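Local coordinates for succinyl-CoA ligase (ADP-forming) subunit alpha (Methanosaeta concilii, PDB 6HXI), which binds coenzyme A and joins, within one chain, a region of the CoA-ligase family to a helical region of the citrate synthase family, at residues 162-167 with 188-193; 424-429 with 589-594; 462-467 with 519-524. All blocks are in the same frame, centred on the assembly; numbering follows the deposited sequence.

Interaction 1 (162-167 with 188-193); sequences IASKLY and IISRNS
S164 and S190 face each other where the ends of two helices converge, their CA atoms 5.6 Å apart. S190 carries the contact. Its CB presses against the backbone of 162-167, 3.2 Å from S164 O, and its hydroxyl is placed between its own backbone N and carbonyl carbon (chi1 72°). From there OG turns back to donate a hydrogen bond to N187 O, one turn earlier in its helix. The two serine hydroxyls do not bond; S164 OG stays 4.1 Å from S190 OG. The polar link runs instead through a water that donates in both directions, to A163 O at 2.7 Å and to S190 OG at 2.8 Å. S190 OG thus passes on one hydrogen bond while receiving another.

Helix 158-163 closes here in a Schellman motif, with K165 as its C-prime residue at positive phi (51°), K165 N bonded to I162 O and L166 N to the carbonyl oxygen of the residue before I162. The facing helix, 179-192, is the connection of a beta-alpha-beta crossover between the parallel strands 172-176 and 196-201 of the CoA-ligase region; G179, at its other end, lines the coenzyme A pocket. K165 lies alongside S190, its CE 4.3 Å from S190 O, before NZ reaches a salt bridge with E330.

The second helix end is tied down by its own side chains. N192 ND2 folds back to I188 O at 3.0 Å, approaching from above the carbonyl plane. I189 O is gripped twice, by N192 N and by S193 OG at 2.7 Å, the two donors arriving from opposite faces of the carbonyl plane. S193 OG also bonds G195 N, and the I189 side chain packs on V172, F174 and I196 of the sheet.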
# COMPACT_ATOMS: atom_id res chain seq x y z
N ILE B 162 -9.07 -51.39 11.66
CA ILE B 162 -10.40 -51.89 12.01
C ILE B 162 -10.60 -53.30 11.46
O ILE B 162 -10.95 -54.21 12.23
CB ILE B 162 -11.51 -50.89 11.59
CG1 ILE B 162 -11.44 -49.61 12.44
CG2 ILE B 162 -12.88 -51.54 11.69
CD1 ILE B 162 -12.08 -48.35 11.81
N ALA B 163 -10.33 -53.51 10.15
CA ALA B 163 -10.49 -54.83 9.49
C ALA B 163 -9.63 -55.92 10.11
O ALA B 163 -10.03 -57.09 10.12
CB ALA B 163 -10.17 -54.71 8.00
N SER B 164 -8.45 -55.56 10.63
CA SER B 164 -7.55 -56.52 11.28
C SER B 164 -7.73 -56.55 12.81
O SER B 164 -6.98 -57.25 13.49
CB SER B 164 -6.10 -56.26 10.88
OG SER B 164 -5.88 -56.72 9.55
N LYS B 165 -8.75 -55.82 13.33
CA LYS B 165 -9.09 -55.77 14.76
C LYS B 165 -7.87 -55.45 15.66
O LYS B 165 -7.67 -56.05 16.72
CB LYS B 165 -9.82 -57.06 15.21
CG LYS B 165 -11.14 -57.34 14.49
CD LYS B 165 -11.88 -58.55 15.10
CE LYS B 165 -11.49 -59.86 14.45
NZ LYS B 165 -12.12 -61.03 15.13
N LEU B 166 -7.06 -54.49 15.23
CA LEU B 166 -5.85 -54.05 15.91
C LEU B 166 -6.07 -53.02 17.03
O LEU B 166 -5.12 -52.67 17.71
CB LEU B 166 -4.81 -53.54 14.88
CG LEU B 166 -4.28 -54.61 13.90
CD1 LEU B 166 -3.54 -53.96 12.76
CD2 LEU B 166 -3.40 -55.65 14.62
N TYR B 167 -7.32 -52.58 17.23
CA TYR B 167 -7.72 -51.63 18.28
C TYR B 167 -7.89 -52.35 19.66
O TYR B 167 -8.06 -51.67 20.67
CB TYR B 167 -9.00 -50.86 17.88
CG TYR B 167 -10.10 -51.76 17.37
CD1 TYR B 167 -10.98 -52.39 18.26
CD2 TYR B 167 -10.24 -52.02 16.02
CE1 TYR B 167 -11.96 -53.26 17.80
CE2 TYR B 167 -11.22 -52.89 15.55
CZ TYR B 167 -12.08 -53.51 16.44
OH TYR B 167 -13.07 -54.34 15.98
N ILE B 188 -3.43 -61.97 8.49
CA ILE B 188 -3.41 -63.43 8.55
C ILE B 188 -3.82 -63.88 9.97
O ILE B 188 -4.80 -64.61 10.11
CB ILE B 188 -2.01 -64.00 8.14
CG1 ILE B 188 -1.61 -63.68 6.66
CG2 ILE B 188 -1.88 -65.50 8.44
CD1 ILE B 188 -2.36 -64.37 5.54
N ILE B 189 -3.09 -63.40 10.99
CA ILE B 189 -3.24 -63.73 12.42
C ILE B 189 -4.64 -63.37 12.98
O ILE B 189 -5.22 -64.19 13.70
CB ILE B 189 -2.06 -63.11 13.23
CG1 ILE B 189 -0.75 -63.87 12.92
CG2 ILE B 189 -2.34 -63.07 14.74
CD1 ILE B 189 0.53 -63.08 13.07
N SER B 190 -5.19 -62.19 12.64
CA SER B 190 -6.52 -61.77 13.09
C SER B 190 -7.62 -62.71 12.58
O SER B 190 -8.67 -62.85 13.23
CB SER B 190 -6.82 -60.35 12.64
OG SER B 190 -7.06 -60.30 11.24
N ARG B 191 -7.40 -63.32 11.41
CA ARG B 191 -8.35 -64.23 10.77
C ARG B 191 -8.24 -65.67 11.29
O ARG B 191 -9.15 -66.47 11.11
CB ARG B 191 -8.16 -64.21 9.25
CG ARG B 191 -8.64 -62.96 8.55
CD ARG B 191 -8.46 -63.11 7.06
NE ARG B 191 -9.00 -61.97 6.33
CZ ARG B 191 -9.06 -61.88 5.01
NH1 ARG B 191 -9.57 -60.80 4.43
NH2 ARG B 191 -8.60 -62.87 4.24
N ASN B 192 -7.10 -66.01 11.91
CA ASN B 192 -6.82 -67.36 12.36
C ASN B 192 -6.56 -67.50 13.88
O ASN B 192 -6.18 -68.58 14.34
CB ASN B 192 -5.65 -67.92 11.54
CG ASN B 192 -6.00 -68.18 10.08
OD1 ASN B 192 -6.64 -69.18 9.74
ND2 ASN B 192 -5.57 -67.31 9.20
N SER B 193 -6.80 -66.44 14.65
CA SER B 193 -6.65 -66.42 16.11
C SER B 193 -7.42 -65.23 16.69
O SER B 193 -8.23 -64.62 15.98
CB SER B 193 -5.18 -66.36 16.51
OG SER B 193 -4.60 -65.10 16.21
O HOH W 1 -9.70 -59.75 10.61

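Interaction 2 (424-429 with 589-594); sequences NAIVAS and LDQKRL
I426 and S429 of helix 420-430 pack against Q591 and K592 near the end of helix 571-594, forming a helix-helix pair within the all-helical citrate synthase-like region. The two short segments run in broadly the same direction, their axes crossing at -34° and coming within 9.1 Å.

Apolar contact comes mainly from the aliphatic part of Q591. Its CG meets I426 CG2 at 3.9 Å, the two side chains crossing at a slant, while its CB lies 4.1 Å from S429 CB. A bend at chi2 (-54°) carries the amide on past I426. The methylenes of K592 pass along the S429 hydroxyl, with CG and CE each 3.5 Å from S429 OG; the lysine chain runs extended past the oxygen and bends only at its last torsion.

The polar ends of these residues bond mainly to neighbouring groups of the same chain. S429 OG is bonded to I588 O on the opposing helix and Q591 OE1 to S596 OG; the exception is Q591 NE2, which bonds I356 O of the second subunit. On the same helix, R593 NH1 forms a salt bridge with D590 OD1 at 3.4 Å, its hydrogen bond weak, and D590 OD1 also takes a hydrogen bond with T358 of the second subunit.

Between the two segments the hydrogen bonding is slight. The ammonium of K592 lies near the C-terminal end of helix 420-430, where its positive charge would probably be favoured. A final bend at chi4 (-53°) brings NZ to K433 O, its stronger partner, and within 3.4 Å of S429 O, a weak bond.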
# COMPACT_ATOMS: atom_id res chain seq x y z
N ASN B 424 6.75 10.59 -3.16
CA ASN B 424 6.33 9.78 -2.02
C ASN B 424 7.23 8.57 -1.79
O ASN B 424 7.50 8.22 -0.62
CB ASN B 424 4.85 9.38 -2.09
CG ASN B 424 3.96 10.43 -1.53
OD1 ASN B 424 4.30 11.61 -1.50
ND2 ASN B 424 2.81 10.02 -1.02
N ALA B 425 7.66 7.93 -2.88
CA ALA B 425 8.55 6.75 -2.87
C ALA B 425 9.93 7.15 -2.25
O ALA B 425 10.51 6.37 -1.52
CB ALA B 425 8.72 6.15 -4.30
N ILE B 426 10.41 8.38 -2.53
CA ILE B 426 11.67 8.93 -2.05
C ILE B 426 11.58 9.24 -0.58
O ILE B 426 12.54 8.97 0.14
CB ILE B 426 12.03 10.20 -2.91
CG1 ILE B 426 12.61 9.79 -4.30
CG2 ILE B 426 12.97 11.17 -2.15
CD1 ILE B 426 12.76 10.95 -5.30
N VAL B 427 10.48 9.84 -0.15
CA VAL B 427 10.26 10.14 1.26
C VAL B 427 10.25 8.81 2.06
O VAL B 427 10.97 8.71 3.04
CB VAL B 427 8.99 10.99 1.46
CG1 VAL B 427 8.59 11.06 2.92
CG2 VAL B 427 9.19 12.40 0.87
N ALA B 428 9.49 7.83 1.66
CA ALA B 428 9.44 6.51 2.34
C ALA B 428 10.86 5.89 2.37
O ALA B 428 11.24 5.33 3.40
CB ALA B 428 8.47 5.55 1.59
N SER B 429 11.60 5.95 1.23
CA SER B 429 12.99 5.42 1.15
C SER B 429 13.90 6.17 2.14
O SER B 429 14.67 5.55 2.83
CB SER B 429 13.54 5.52 -0.27
OG SER B 429 14.69 4.70 -0.43
N LEU B 589 16.02 3.15 -4.80
CA LEU B 589 17.37 2.57 -4.79
C LEU B 589 18.44 3.66 -4.79
O LEU B 589 19.47 3.51 -4.13
CB LEU B 589 17.57 1.64 -6.01
CG LEU B 589 16.76 0.32 -6.01
CD1 LEU B 589 16.79 -0.32 -7.39
CD2 LEU B 589 17.26 -0.68 -4.98
N ASP B 590 18.19 4.75 -5.53
CA ASP B 590 19.05 5.91 -5.64
C ASP B 590 19.24 6.54 -4.26
O ASP B 590 20.38 6.80 -3.88
CB ASP B 590 18.50 6.91 -6.66
CG ASP B 590 19.46 8.04 -7.07
OD1 ASP B 590 20.68 7.83 -7.03
OD2 ASP B 590 18.98 9.12 -7.49
N GLN B 591 18.15 6.73 -3.49
CA GLN B 591 18.22 7.30 -2.13
C GLN B 591 18.97 6.33 -1.19
O GLN B 591 19.73 6.75 -0.35
CB GLN B 591 16.81 7.67 -1.61
CG GLN B 591 16.03 8.70 -2.50
CD GLN B 591 16.82 9.95 -2.73
OE1 GLN B 591 17.36 10.52 -1.80
NE2 GLN B 591 17.02 10.36 -3.98
N LYS B 592 18.79 5.01 -1.39
CA LYS B 592 19.50 4.02 -0.61
C LYS B 592 21.01 4.09 -0.90
O LYS B 592 21.77 4.21 0.06
CB LYS B 592 18.85 2.63 -0.80
CG LYS B 592 17.49 2.64 -0.00
CD LYS B 592 16.79 1.33 0.20
CE LYS B 592 15.44 1.51 0.91
NZ LYS B 592 15.50 2.29 2.23
N ARG B 593 21.44 4.18 -2.19
CA ARG B 593 22.86 4.34 -2.57
C ARG B 593 23.48 5.61 -1.99
O ARG B 593 24.60 5.58 -1.52
CB ARG B 593 23.05 4.29 -4.10
CG ARG B 593 22.77 2.88 -4.72
CD ARG B 593 23.16 2.82 -6.22
NE ARG B 593 22.52 3.86 -7.03
CZ ARG B 593 21.40 3.70 -7.74
NH1 ARG B 593 20.87 4.72 -8.38
NH2 ARG B 593 20.81 2.52 -7.80
N LEU B 594 22.75 6.72 -2.05
CA LEU B 594 23.19 8.01 -1.53
C LEU B 594 23.25 8.08 0.02
O LEU B 594 23.87 9.00 0.53
CB LEU B 594 22.24 9.15 -2.04
CG LEU B 594 22.19 9.40 -3.54
CD1 LEU B 594 20.97 10.25 -3.91
CD2 LEU B 594 23.49 10.01 -4.05

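Interaction 3 (462-467 with 519-524); sequences KRAQET and LNYALQ
Y521 reaches across from helix 517-530 to lie against A464 and Q465, near the C-terminal end of helix 453-466. With CG anti to its backbone N (chi1 -176°), the tyrosine extends toward the other helix, and it has the largest buried surface in the contact.

Q465 covers one face of the ring. Its CB stands almost directly above the centre, 3.9 Å from the Y521 centroid and only 9° off the ring normal, a CH-pi contact. CG follows over the base of the ring, 3.6 Å from Y521 CD1, and the two side chains run antiparallel alongside one another. Beyond CG the glutamine bends, and its amide turns away, its plane 66° from that of the ring, instead of stacking on it. The aliphatic part of Q465 therefore does the packing.

A464 meets the far end of the tyrosine obliquely. Its CB lies 3.4 Å from Y521 OH and 4.0 Å from Y521 CE2, a close fit at the phenol tip. The buried hydroxyl is satisfied by L469 O, in the loop after helix 453-466, and this bond together with the covering glutamine fixes the ring at both its end and its face.

On the side of helix 453-466 turned away from Y521, K462 NZ pairs with E466 OE1 at 2.8 Å and also with D564. The contact belongs to the helical bundle of the citrate synthase-like region, with the Y521 side chain about 12 Å from a bound coenzyme A. F474 of helix 471-480 touches both A464 and Y521, while helix 540-555 packs on K462, L519 and A522, and helix 500-512 on L519 and L523.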
# COMPACT_ATOMS: atom_id res chain seq x y z
N LYS B 462 -13.06 9.63 -27.05
CA LYS B 462 -13.85 8.54 -27.65
C LYS B 462 -15.34 8.95 -27.75
O LYS B 462 -15.94 8.83 -28.81
CB LYS B 462 -13.68 7.23 -26.85
CG LYS B 462 -14.08 6.00 -27.62
CD LYS B 462 -14.49 4.84 -26.74
CE LYS B 462 -14.96 3.74 -27.66
NZ LYS B 462 -16.19 3.05 -27.18
N ARG B 463 -15.91 9.47 -26.66
CA ARG B 463 -17.30 9.92 -26.57
C ARG B 463 -17.60 11.02 -27.61
O ARG B 463 -18.53 10.87 -28.39
CB ARG B 463 -17.63 10.36 -25.13
CG ARG B 463 -19.02 10.96 -24.96
CD ARG B 463 -19.16 11.78 -23.69
NE ARG B 463 -18.18 12.86 -23.60
CZ ARG B 463 -18.30 14.07 -24.14
NH1 ARG B 463 -19.38 14.38 -24.86
NH2 ARG B 463 -17.35 14.98 -23.99
N ALA B 464 -16.79 12.06 -27.67
CA ALA B 464 -16.98 13.15 -28.62
C ALA B 464 -17.03 12.64 -30.05
O ALA B 464 -18.00 12.91 -30.75
CB ALA B 464 -15.88 14.19 -28.46
N GLN B 465 -16.02 11.86 -30.45
CA GLN B 465 -15.87 11.31 -31.78
C GLN B 465 -16.97 10.31 -32.11
O GLN B 465 -17.41 10.29 -33.25
CB GLN B 465 -14.48 10.69 -31.90
CG GLN B 465 -14.00 10.42 -33.33
CD GLN B 465 -13.99 8.97 -33.74
OE1 GLN B 465 -14.10 8.05 -32.92
NE2 GLN B 465 -13.80 8.75 -35.02
N GLU B 466 -17.44 9.52 -31.12
CA GLU B 466 -18.51 8.51 -31.29
C GLU B 466 -19.86 9.20 -31.51
O GLU B 466 -20.52 8.96 -32.53
CB GLU B 466 -18.65 7.61 -30.04
CG GLU B 466 -17.85 6.32 -30.02
CD GLU B 466 -18.00 5.55 -28.72
OE1 GLU B 466 -18.11 4.31 -28.78
OE2 GLU B 466 -18.02 6.19 -27.64
N THR B 467 -20.26 10.06 -30.54
CA THR B 467 -21.53 10.81 -30.56
C THR B 467 -21.62 11.78 -31.76
O THR B 467 -22.64 12.46 -31.92
CB THR B 467 -21.80 11.48 -29.20
OG1 THR B 467 -20.87 12.54 -28.99
CG2 THR B 467 -21.78 10.49 -28.04
N LEU B 519 -6.94 9.42 -33.37
CA LEU B 519 -5.79 10.32 -33.41
C LEU B 519 -6.04 11.47 -34.40
O LEU B 519 -5.76 12.62 -34.06
CB LEU B 519 -4.46 9.60 -33.66
CG LEU B 519 -3.24 10.53 -33.87
CD1 LEU B 519 -2.80 11.19 -32.55
CD2 LEU B 519 -2.10 9.77 -34.50
N ASN B 520 -6.65 11.17 -35.57
CA ASN B 520 -6.95 12.21 -36.55
C ASN B 520 -7.94 13.24 -35.99
O ASN B 520 -7.75 14.44 -36.18
CB ASN B 520 -7.37 11.63 -37.91
CG ASN B 520 -6.33 10.78 -38.62
OD1 ASN B 520 -5.10 10.96 -38.49
ND2 ASN B 520 -6.80 9.83 -39.41
N TYR B 521 -8.95 12.77 -35.24
CA TYR B 521 -9.91 13.64 -34.55
C TYR B 521 -9.15 14.45 -33.49
O TYR B 521 -9.30 15.67 -33.41
CB TYR B 521 -11.00 12.75 -33.89
CG TYR B 521 -12.13 13.53 -33.22
CD1 TYR B 521 -13.26 13.92 -33.93
CD2 TYR B 521 -12.06 13.87 -31.86
CE1 TYR B 521 -14.29 14.63 -33.32
CE2 TYR B 521 -13.09 14.58 -31.25
CZ TYR B 521 -14.19 14.98 -31.99
OH TYR B 521 -15.20 15.70 -31.39
N ALA B 522 -8.30 13.78 -32.69
CA ALA B 522 -7.55 14.43 -31.62
C ALA B 522 -6.70 15.58 -32.12
O ALA B 522 -6.68 16.63 -31.46
CB ALA B 522 -6.70 13.44 -30.85
N LEU B 523 -6.04 15.39 -33.30
CA LEU B 523 -5.20 16.39 -33.95
C LEU B 523 -6.04 17.56 -34.48
O LEU B 523 -5.51 18.65 -34.55
CB LEU B 523 -4.28 15.80 -35.06
CG LEU B 523 -3.22 14.76 -34.62
CD1 LEU B 523 -2.56 14.13 -35.81
CD2 LEU B 523 -2.17 15.37 -33.71
N GLN B 524 -7.33 17.34 -34.85
CA GLN B 524 -8.26 18.41 -35.27
C GLN B 524 -8.62 19.24 -34.04
O GLN B 524 -8.69 20.46 -34.16
CB GLN B 524 -9.55 17.84 -35.90
CG GLN B 524 -9.40 17.36 -37.34
CD GLN B 524 -10.71 16.80 -37.88
OE1 GLN B 524 -11.12 15.67 -37.58
NE2 GLN B 524 -11.42 17.59 -38.69

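In the fold
The three contacts share no helix, and all are largely buried. Interaction 1 stands apart on the alpha/beta side of the chain, about 58 Å from interaction 2 and 65 Å from interaction 3 at the nearest atoms; there, a serine side chain rests on a backbone carbonyl and a water bridges the helix ends. Interactions 2 and 3 both lie in the citrate synthase-like region, on the opposite side of the chain's centre, with 3 nested in sequence inside the loop closed by 2. Interaction 2 borders other copies of the protein, and some of its polar groups, such as the Q591 amide, bond to them. Interaction 3, which touches no other chain, relies on an aromatic face covered by aliphatic carbon.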